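Local structure of arabinofuranosidase (Bifidobacterium longum, 2Y2W) at residues Glu162-Gly170 against Ile207-Met216; Phe303-Ile314 against Val387-His398. The protein hydrolyses terminal alpha-(1->5)-linked L-arabinofuranosyl residues from branched and debranched arabinans and acts on wheat arabinoxylan, helping to break down plant cell walls. All blocks are in the same frame, centred on the assembly; numbering follows the deposited sequence.

Interaction 1. Residues Glu162-Gly170 against Ile207-Met216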
loop_
_atom_site.group_PDB
_atom_site.type_symbol
_atom_site.label_atom_id
_atom_site.label_comp_id
_atom_site.label_asym_id
_atom_site.label_seq_id
_atom_site.Cartn_x
_atom_site.Cartn_y
_atom_site.Cartn_z
ATOM N N GLU D 162 -9.906 30.393 8.513
ATOM C CA GLU D 162 -9.574 29.499 7.410
ATOM C C GLU D 162 -9.358 28.083 7.954
ATOM O O GLU D 162 -8.971 27.914 9.114
ATOM C CB GLU D 162 -8.299 30.008 6.739
ATOM C CG GLU D 162 -7.869 29.296 5.462
ATOM C CD GLU D 162 -6.550 29.830 4.915
ATOM O OE1 GLU D 162 -6.031 30.834 5.457
ATOM O OE2 GLU D 162 -6.028 29.245 3.940
ATOM N N ILE D 163 -9.611 27.074 7.121
ATOM C CA ILE D 163 -9.404 25.672 7.505
ATOM C C ILE D 163 -8.130 25.102 6.889
ATOM O O ILE D 163 -7.883 25.262 5.693
ATOM C CB ILE D 163 -10.601 24.766 7.109
ATOM C CG1 ILE D 163 -11.886 25.243 7.788
ATOM C CG2 ILE D 163 -10.319 23.301 7.464
ATOM C CD1 ILE D 163 -13.142 24.575 7.275
ATOM N N MET D 164 -7.330 24.443 7.721
ATOM C CA MET D 164 -6.164 23.701 7.263
ATOM C C MET D 164 -6.437 22.205 7.450
ATOM O O MET D 164 -6.299 21.666 8.551
ATOM C CB MET D 164 -4.918 24.141 8.033
ATOM C CG MET D 164 -3.606 23.749 7.374
ATOM S SD MET D 164 -2.216 23.799 8.520
ATOM C CE MET D 164 -2.062 25.558 8.834
ATOM N N LEU D 165 -6.842 21.545 6.369
ATOM C CA LEU D 165 -7.343 20.176 6.459
ATOM C C LEU D 165 -6.252 19.131 6.292
ATOM O O LEU D 165 -5.549 19.108 5.285
ATOM C CB LEU D 165 -8.474 19.943 5.450
ATOM C CG LEU D 165 -9.375 18.715 5.625
ATOM C CD1 LEU D 165 -9.860 18.552 7.061
ATOM C CD2 LEU D 165 -10.559 18.804 4.677
ATOM N N ALA D 166 -6.121 18.271 7.297
ATOM C CA ALA D 166 -5.170 17.171 7.266
ATOM C C ALA D 166 -5.876 15.887 6.848
ATOM O O ALA D 166 -6.987 15.603 7.307
ATOM C CB ALA D 166 -4.519 17.002 8.619
ATOM N N VAL D 167 -5.233 15.121 5.970
ATOM C CA VAL D 167 -5.787 13.841 5.516
ATOM C C VAL D 167 -4.997 12.658 6.069
ATOM O O VAL D 167 -3.798 12.773 6.337
ATOM C CB VAL D 167 -5.883 13.742 3.964
ATOM C CG1 VAL D 167 -7.000 14.642 3.430
ATOM C CG2 VAL D 167 -4.546 14.068 3.298
ATOM N N ASN D 168 -5.687 11.532 6.239
ATOM C CA ASN D 168 -5.085 10.283 6.698
ATOM C C ASN D 168 -4.031 9.782 5.712
ATOM O O ASN D 168 -4.311 9.613 4.525
ATOM C CB ASN D 168 -6.182 9.223 6.891
ATOM C CG ASN D 168 -5.679 7.950 7.575
ATOM O OD1 ASN D 168 -4.516 7.570 7.452
ATOM N ND2 ASN D 168 -6.573 7.275 8.285
ATOM N N MET D 169 -2.818 9.568 6.212
ATOM C CA MET D 169 -1.773 8.894 5.443
ATOM C C MET D 169 -1.246 7.678 6.206
ATOM O O MET D 169 -0.282 7.037 5.786
ATOM C CB MET D 169 -0.636 9.854 5.081
ATOM C CG MET D 169 -1.014 10.928 4.061
ATOM S SD MET D 169 -1.323 10.333 2.382
ATOM C CE MET D 169 0.310 9.736 1.942
ATOM N N GLY D 170 -1.901 7.364 7.322
ATOM C CA GLY D 170 -1.566 6.205 8.140
ATOM C C GLY D 170 -2.261 4.935 7.685
ATOM O O GLY D 170 -1.635 4.073 7.065
ATOM N N ILE D 207 -11.282 25.001 0.665
ATOM C CA ILE D 207 -10.138 24.718 1.519
ATOM C C ILE D 207 -8.866 24.692 0.664
ATOM O O ILE D 207 -8.693 23.820 -0.190
ATOM C CB ILE D 207 -10.342 23.415 2.326
ATOM C CG1 ILE D 207 -11.573 23.562 3.230
ATOM C CG2 ILE D 207 -9.090 23.077 3.144
ATOM C CD1 ILE D 207 -11.984 22.302 3.969
ATOM N N LYS D 208 -8.006 25.685 0.892
ATOM C CA LYS D 208 -6.757 25.868 0.147
ATOM C C LYS D 208 -5.603 25.040 0.699
ATOM O O LYS D 208 -4.924 24.329 -0.046
ATOM C CB LYS D 208 -6.344 27.341 0.169
ATOM C CG LYS D 208 -6.681 28.132 -1.077
ATOM C CD LYS D 208 -6.192 29.571 -0.927
ATOM C CE LYS D 208 -6.210 30.316 -2.251
ATOM N NZ LYS D 208 -5.622 31.679 -2.117
ATOM N N MET D 209 -5.383 25.150 2.007
ATOM C CA MET D 209 -4.220 24.559 2.658
ATOM C C MET D 209 -4.525 23.167 3.216
ATOM O O MET D 209 -5.441 22.997 4.028
ATOM C CB MET D 209 -3.701 25.495 3.754
ATOM C CG MET D 209 -2.256 25.272 4.146
ATOM S SD MET D 209 -1.660 26.620 5.181
ATOM C CE MET D 209 -0.068 25.980 5.696
ATOM N N TRP D 210 -3.745 22.186 2.766
ATOM C CA TRP D 210 -3.935 20.787 3.141
ATOM C C TRP D 210 -2.651 20.181 3.692
ATOM O O TRP D 210 -1.569 20.398 3.143
ATOM C CB TRP D 210 -4.390 19.958 1.935
ATOM C CG TRP D 210 -5.748 20.302 1.405
ATOM C CD1 TRP D 210 -6.108 21.441 0.747
ATOM C CD2 TRP D 210 -6.923 19.481 1.457
ATOM N NE1 TRP D 210 -7.437 21.391 0.404
ATOM C CE2 TRP D 210 -7.959 20.198 0.825
ATOM C CE3 TRP D 210 -7.200 18.212 1.980
ATOM C CZ2 TRP D 210 -9.250 19.690 0.699
ATOM C CZ3 TRP D 210 -8.483 17.708 1.856
ATOM C CH2 TRP D 210 -9.493 18.446 1.220
ATOM N N CYS D 211 -2.782 19.413 4.770
ATOM C CA CYS D 211 -1.659 18.665 5.326
ATOM C C CYS D 211 -1.720 17.202 4.896
ATOM O O CYS D 211 -2.658 16.477 5.241
ATOM C CB CYS D 211 -1.633 18.774 6.850
ATOM S SG CYS D 211 -1.433 20.454 7.444
ATOM N N ILE D 212 -0.717 16.782 4.131
ATOM C CA ILE D 212 -0.649 15.415 3.639
ATOM C C ILE D 212 -0.048 14.513 4.717
ATOM O O ILE D 212 1.169 14.313 4.786
ATOM C CB ILE D 212 0.129 15.330 2.302
ATOM C CG1 ILE D 212 -0.427 16.352 1.305
ATOM C CG2 ILE D 212 0.038 13.927 1.712
ATOM C CD1 ILE D 212 0.535 16.757 0.220
ATOM N N GLY D 213 -0.924 13.987 5.568
ATOM C CA GLY D 213 -0.521 13.136 6.678
ATOM C C GLY D 213 -0.121 13.923 7.905
ATOM O O GLY D 213 -0.089 15.157 7.882
ATOM N N ASN D 214 0.187 13.193 8.974
ATOM C CA ASN D 214 0.650 13.778 10.223
ATOM C C ASN D 214 1.818 13.002 10.820
ATOM O O ASN D 214 1.786 11.769 10.877
ATOM C CB ASN D 214 -0.486 13.835 11.241
ATOM C CG ASN D 214 -0.053 14.451 12.551
ATOM O OD1 ASN D 214 0.032 15.672 12.674
ATOM N ND2 ASN D 214 0.232 13.610 13.536
ATOM N N GLU D 215 2.840 13.739 11.258
ATOM C CA GLU D 215 3.989 13.197 11.996
ATOM C C GLU D 215 4.380 11.778 11.574
ATOM O O GLU D 215 4.554 10.890 12.412
ATOM C CB GLU D 215 3.732 13.259 13.511
ATOM C CG GLU D 215 3.702 14.675 14.092
ATOM C CD GLU D 215 3.509 14.699 15.602
ATOM O OE1 GLU D 215 2.695 13.906 16.122
ATOM O OE2 GLU D 215 4.170 15.520 16.273
ATOM N N MET D 216 4.530 11.581 10.268
ATOM C CA MET D 216 4.786 10.257 9.702
ATOM C C MET D 216 6.171 9.691 10.033
ATOM O O MET D 216 6.435 8.514 9.780
ATOM C CB MET D 216 4.549 10.270 8.186
ATOM C CG MET D 216 3.110 10.585 7.788
ATOM S SD MET D 216 1.898 9.422 8.463
ATOM C CE MET D 216 2.268 7.961 7.499
HETATM O O HOH W 1 -1.352 10.580 9.064
#
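Leu165 lies along the indole of Trp210: its CB stands over one face, 4.2 Å from the centroid of the six-membered ring, and its CD2 reaches Trp210 CH2 at 3.6 Å. With CG anti to the backbone N (chi1 -164°), the leucine points the same way as the tryptophan and runs beside it. Ile207 CG2 lies over the same face, also toward the rim, whereas Val167 CG1 meets the ring at its edge, 3.8 Å from Trp210 CZ3. The indole is fixed in rotation by Trp210 NE1, which donates to Ile207 O at 2.8 Å from well above the carbonyl plane. Were Trp210 an alanine, Leu165 and Val167 would probably border a gap and Ile207 O would lose its indole donor.

On the other face of the sheet Met164 and Met209 lie side by side; the bend at chi3 turns Met164 CE to Met209 CE, 3.7 Å away, while Met164 SD lies 3.6 Å from Cys211 SG. Between the faces the strands are parallel: Leu165 N donates to Met209 O, Leu165 O receives Cys211 N, and Val167 N binds Cys211 O. Beyond them Met169 CG packs 3.4 Å from Gly213 N, against a residue with no side chain. A water accepts from Asn214 N and, weakly, from Met169 N.

Helix 174-185 covers the Trp210 face, and Arg109 of strand 107-110 touches Met164 and Cys211. The pair forms the third and fourth strands of a (beta/alpha)8 barrel, and at the C-terminal end of the fourth come Asn214 and Glu215, by similarity the sugar-binding asparagine and acid/base of this clan GH-A-type active site.

Interaction 2. Residues Phe303-Ile314 against Val387-His398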
loop_
_atom_site.group_PDB
_atom_site.type_symbol
_atom_site.label_atom_id
_atom_site.label_comp_id
_atom_site.label_asym_id
_atom_site.label_seq_id
_atom_site.Cartn_x
_atom_site.Cartn_y
_atom_site.Cartn_z
ATOM N N PHE D 303 14.721 26.231 29.783
ATOM C CA PHE D 303 13.370 26.350 29.253
ATOM C C PHE D 303 13.039 27.769 28.776
ATOM O O PHE D 303 12.356 27.943 27.766
ATOM C CB PHE D 303 12.360 25.866 30.298
ATOM C CG PHE D 303 10.926 26.092 29.919
ATOM C CD1 PHE D 303 10.410 25.578 28.733
ATOM C CD2 PHE D 303 10.083 26.804 30.763
ATOM C CE1 PHE D 303 9.084 25.786 28.386
ATOM C CE2 PHE D 303 8.753 27.010 30.430
ATOM C CZ PHE D 303 8.251 26.499 29.239
ATOM N N LEU D 304 13.533 28.774 29.494
ATOM C CA LEU D 304 13.294 30.169 29.124
ATOM C C LEU D 304 14.017 30.561 27.833
ATOM O O LEU D 304 13.613 31.506 27.153
ATOM C CB LEU D 304 13.670 31.112 30.271
ATOM C CG LEU D 304 12.788 31.060 31.527
ATOM C CD1 LEU D 304 13.544 31.589 32.737
ATOM C CD2 LEU D 304 11.478 31.813 31.332
ATOM N N ALA D 305 15.070 29.819 27.495
ATOM C CA ALA D 305 15.818 30.045 26.261
ATOM C C ALA D 305 15.459 29.032 25.167
ATOM O O ALA D 305 16.295 28.701 24.318
ATOM C CB ALA D 305 17.319 30.029 26.544
ATOM N N SER D 306 14.211 28.559 25.182
ATOM C CA SER D 306 13.737 27.549 24.228
ATOM C C SER D 306 13.652 28.054 22.791
ATOM O O SER D 306 13.642 27.258 21.850
ATOM C CB SER D 306 12.383 26.982 24.659
ATOM O OG SER D 306 12.535 26.109 25.764
ATOM N N SER D 307 13.593 29.375 22.632
ATOM C CA SER D 307 13.584 30.013 21.313
ATOM C C SER D 307 14.838 29.693 20.496
ATOM O O SER D 307 14.793 29.669 19.263
ATOM C CB SER D 307 13.405 31.528 21.450
ATOM O OG SER D 307 14.168 32.042 22.527
ATOM N N GLU D 308 15.944 29.440 21.195
ATOM C CA GLU D 308 17.223 29.089 20.570
ATOM C C GLU D 308 17.162 27.756 19.824
ATOM O O GLU D 308 17.819 27.584 18.795
ATOM C CB GLU D 308 18.337 29.050 21.620
ATOM C CG GLU D 308 18.573 30.378 22.337
ATOM C CD GLU D 308 19.117 31.461 21.420
ATOM O OE1 GLU D 308 20.131 31.212 20.729
ATOM O OE2 GLU D 308 18.531 32.564 21.396
ATOM N N ASP D 309 16.381 26.819 20.358
ATOM C CA ASP D 309 16.105 25.551 19.691
ATOM C C ASP D 309 15.332 25.807 18.394
ATOM O O ASP D 309 15.677 25.263 17.345
ATOM C CB ASP D 309 15.328 24.616 20.626
ATOM C CG ASP D 309 15.108 23.232 20.031
ATOM O OD1 ASP D 309 14.129 23.050 19.275
ATOM O OD2 ASP D 309 15.916 22.322 20.320
ATOM N N MET D 310 14.306 26.656 18.478
ATOM C CA MET D 310 13.481 27.023 17.325
ATOM C C MET D 310 14.282 27.749 16.236
ATOM O O MET D 310 14.054 27.528 15.048
ATOM C CB MET D 310 12.279 27.866 17.772
ATOM C CG MET D 310 11.289 28.191 16.659
ATOM S SD MET D 310 9.939 29.270 17.174
ATOM C CE MET D 310 8.738 28.071 17.747
ATOM N N THR D 311 15.215 28.607 16.646
ATOM C CA THR D 311 16.088 29.321 15.707
ATOM C C THR D 311 16.929 28.341 14.878
ATOM O O THR D 311 16.961 28.431 13.648
ATOM C CB THR D 311 16.991 30.355 16.436
ATOM O OG1 THR D 311 16.170 31.284 17.157
ATOM C CG2 THR D 311 17.858 31.128 15.449
ATOM N N LYS D 312 17.591 27.405 15.557
ATOM C CA LYS D 312 18.321 26.326 14.892
ATOM C C LYS D 312 17.398 25.454 14.043
ATOM O O LYS D 312 17.745 25.098 12.914
ATOM C CB LYS D 312 19.073 25.466 15.913
ATOM C CG LYS D 312 20.549 25.797 16.019
ATOM C CD LYS D 312 21.244 24.937 17.069
ATOM C CE LYS D 312 22.746 24.807 16.793
ATOM N NZ LYS D 312 23.453 26.125 16.717
ATOM N N PHE D 313 16.230 25.122 14.597
ATOM C CA PHE D 313 15.188 24.369 13.897
ATOM C C PHE D 313 14.869 25.017 12.545
ATOM O O PHE D 313 14.902 24.354 11.506
ATOM C CB PHE D 313 13.921 24.314 14.764
ATOM C CG PHE D 313 13.049 23.107 14.527
ATOM C CD1 PHE D 313 12.683 22.716 13.239
ATOM C CD2 PHE D 313 12.578 22.368 15.605
ATOM C CE1 PHE D 313 11.872 21.604 13.033
ATOM C CE2 PHE D 313 11.767 21.254 15.409
ATOM C CZ PHE D 313 11.412 20.871 14.119
ATOM N N ILE D 314 14.573 26.318 12.577
ATOM C CA ILE D 314 14.262 27.094 11.377
ATOM C C ILE D 314 15.425 27.078 10.383
ATOM O O ILE D 314 15.219 26.847 9.192
ATOM C CB ILE D 314 13.844 28.552 11.734
ATOM C CG1 ILE D 314 12.450 28.560 12.373
ATOM C CG2 ILE D 314 13.857 29.454 10.496
ATOM C CD1 ILE D 314 12.171 29.750 13.277
ATOM N N VAL D 387 7.820 32.120 27.728
ATOM C CA VAL D 387 8.489 31.284 26.730
ATOM C C VAL D 387 7.755 31.336 25.386
ATOM O O VAL D 387 8.389 31.463 24.338
ATOM C CB VAL D 387 8.664 29.817 27.224
ATOM C CG1 VAL D 387 9.267 28.930 26.134
ATOM C CG2 VAL D 387 9.540 29.781 28.461
ATOM N N GLU D 388 6.425 31.257 25.426
ATOM C CA GLU D 388 5.609 31.349 24.209
ATOM C C GLU D 388 5.698 32.727 23.556
ATOM O O GLU D 388 5.694 32.835 22.327
ATOM C CB GLU D 388 4.153 30.968 24.483
ATOM C CG GLU D 388 3.931 29.465 24.596
ATOM C CD GLU D 388 2.467 29.058 24.536
ATOM O OE1 GLU D 388 1.635 29.825 23.995
ATOM O OE2 GLU D 388 2.145 27.956 25.032
ATOM N N GLY D 389 5.787 33.769 24.382
ATOM C CA GLY D 389 6.012 35.133 23.909
ATOM C C GLY D 389 7.297 35.264 23.111
ATOM O O GLY D 389 7.326 35.936 22.077
ATOM N N SER D 390 8.356 34.609 23.586
ATOM C CA SER D 390 9.653 34.623 22.903
ATOM C C SER D 390 9.661 33.751 21.649
ATOM O O SER D 390 10.369 34.058 20.685
ATOM C CB SER D 390 10.787 34.212 23.852
ATOM O OG SER D 390 10.758 32.823 24.133
ATOM N N LEU D 391 8.885 32.666 21.664
ATOM C CA LEU D 391 8.740 31.809 20.484
ATOM C C LEU D 391 8.065 32.565 19.343
ATOM O O LEU D 391 8.504 32.487 18.195
ATOM C CB LEU D 391 7.965 30.527 20.811
ATOM C CG LEU D 391 8.586 29.483 21.745
ATOM C CD1 LEU D 391 7.586 28.374 22.024
ATOM C CD2 LEU D 391 9.880 28.906 21.192
ATOM N N MET D 392 7.011 33.309 19.677
ATOM C CA MET D 392 6.315 34.171 18.723
ATOM C C MET D 392 7.247 35.237 18.137
ATOM O O MET D 392 7.172 35.540 16.944
ATOM C CB MET D 392 5.092 34.823 19.382
ATOM C CG MET D 392 4.259 35.710 18.453
ATOM S SD MET D 392 3.739 34.908 16.915
ATOM C CE MET D 392 2.516 33.747 17.526
ATOM N N ILE D 393 8.116 35.793 18.984
ATOM C CA ILE D 393 9.138 36.758 18.558
ATOM C C ILE D 393 10.093 36.142 17.528
ATOM O O ILE D 393 10.383 36.761 16.501
ATOM C CB ILE D 393 9.922 37.336 19.776
ATOM C CG1 ILE D 393 9.041 38.322 20.555
ATOM C CG2 ILE D 393 11.236 37.997 19.338
ATOM C CD1 ILE D 393 9.565 38.695 21.933
ATOM N N THR D 394 10.560 34.922 17.800
ATOM C CA THR D 394 11.438 34.200 16.870
ATOM C C THR D 394 10.715 33.904 15.555
ATOM O O THR D 394 11.312 33.987 14.477
ATOM C CB THR D 394 11.986 32.889 17.489
ATOM O OG1 THR D 394 12.689 33.193 18.699
ATOM C CG2 THR D 394 12.944 32.180 16.533
ATOM N N LEU D 395 9.429 33.570 15.658
ATOM C CA LEU D 395 8.597 33.321 14.483
ATOM C C LEU D 395 8.460 34.582 13.636
ATOM O O LEU D 395 8.580 34.527 12.411
ATOM C CB LEU D 395 7.216 32.789 14.890
ATOM C CG LEU D 395 7.097 31.335 15.363
ATOM C CD1 LEU D 395 5.756 31.111 16.042
ATOM C CD2 LEU D 395 7.293 30.344 14.219
ATOM N N LEU D 396 8.223 35.713 14.299
ATOM C CA LEU D 396 8.127 37.010 13.629
ATOM C C LEU D 396 9.475 37.459 13.058
ATOM O O LEU D 396 9.526 38.055 11.981
ATOM C CB LEU D 396 7.554 38.072 14.573
ATOM C CG LEU D 396 6.046 38.027 14.848
ATOM C CD1 LEU D 396 5.690 38.829 16.089
ATOM C CD2 LEU D 396 5.253 38.528 13.651
ATOM N N LYS D 397 10.559 37.153 13.771
ATOM C CA LYS D 397 11.913 37.466 13.300
ATOM C C LYS D 397 12.327 36.627 12.093
ATOM O O LYS D 397 13.273 36.975 11.384
ATOM C CB LYS D 397 12.935 37.317 14.431
ATOM C CG LYS D 397 13.234 38.619 15.170
ATOM C CD LYS D 397 13.793 38.386 16.577
ATOM C CE LYS D 397 15.316 38.321 16.600
ATOM N NZ LYS D 397 15.848 37.050 16.033
ATOM N N HIS D 398 11.612 35.528 11.863
ATOM C CA HIS D 398 11.887 34.650 10.726
ATOM C C HIS D 398 10.640 34.374 9.880
ATOM O O HIS D 398 10.536 33.326 9.238
ATOM C CB HIS D 398 12.524 33.338 11.201
ATOM C CG HIS D 398 13.867 33.515 11.840
ATOM N ND1 HIS D 398 15.025 33.666 11.108
ATOM C CD2 HIS D 398 14.235 33.569 13.143
ATOM C CE1 HIS D 398 16.049 33.806 11.933
ATOM N NE2 HIS D 398 15.597 33.750 13.173
#
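Helices 307-314 and 387-397 run in nearly the same direction, their axes 26° apart and 9.4 Å distant at closest approach, while the end of the preceding helix, at Phe303 and Leu304, meets the start of 387-398. No hydrogen bond crosses the contact. Val387 CG2 sits over one face of the Phe303 ring, 3.7 Å from its centroid, and also touches Leu304 CD2. Ser306 CB rests against Val387 CG1, and its OG turns back to Phe303 O, which accepts from Ser306 N as well.

Thr394 is a knob in a hole made by Ser307, Met310, Thr311 and Ile314. Its OG1 lies 3.3 Å from Ser307 CB, and its CG2 lies 3.4 Å from Thr311 OG1. That hydroxyl gives its proton to Ser307 O, a carbonyl of its own helix. Met310, extended as far as SD and bent at chi3 (-89°), brings CE to 3.7 Å from Leu391 CD2, with SD 4.0 Å from Leu395 CG. Farther along, Ile314 CD1 touches both Thr394 CG2 and His398 CB.

The two are neighbouring outer helices of the (beta/alpha)8 barrel, 307-327 following its sixth strand (280-287) and 382-397 its seventh (335-341). Tyr287 touches Ser306, Met310 and Leu391, Phe338 touches Met310 and Ile314, and Trp341 touches Leu391. Strand 462-473 of the other sheet flanks helix 382-397 through Ile393 and Lys397.

Overall arrangement
Both contacts are largely buried and belong to different layers of one (beta/alpha)8 barrel, on opposite sides of the chain's centre. Interaction 1 pairs neighbouring strands of the barrel wall, held by backbone hydrogen bonds with side chains packed on two faces; interaction 2 joins helices of the outer layer without hydrogen bonds between them, several of its hydroxyls (Ser306, Ser390, Thr311) bonded to carbonyls of their own segments. The centres of interactions 1 and 2 are 25 Å apart, and they share no helix or strand. Residues 207-216 carry active-site residues assigned by similarity, whereas interaction 2 backs strands 280-287 and 335-341, which bear Tyr286 and Glu340, by similarity a sugar-binding residue and the nucleophile.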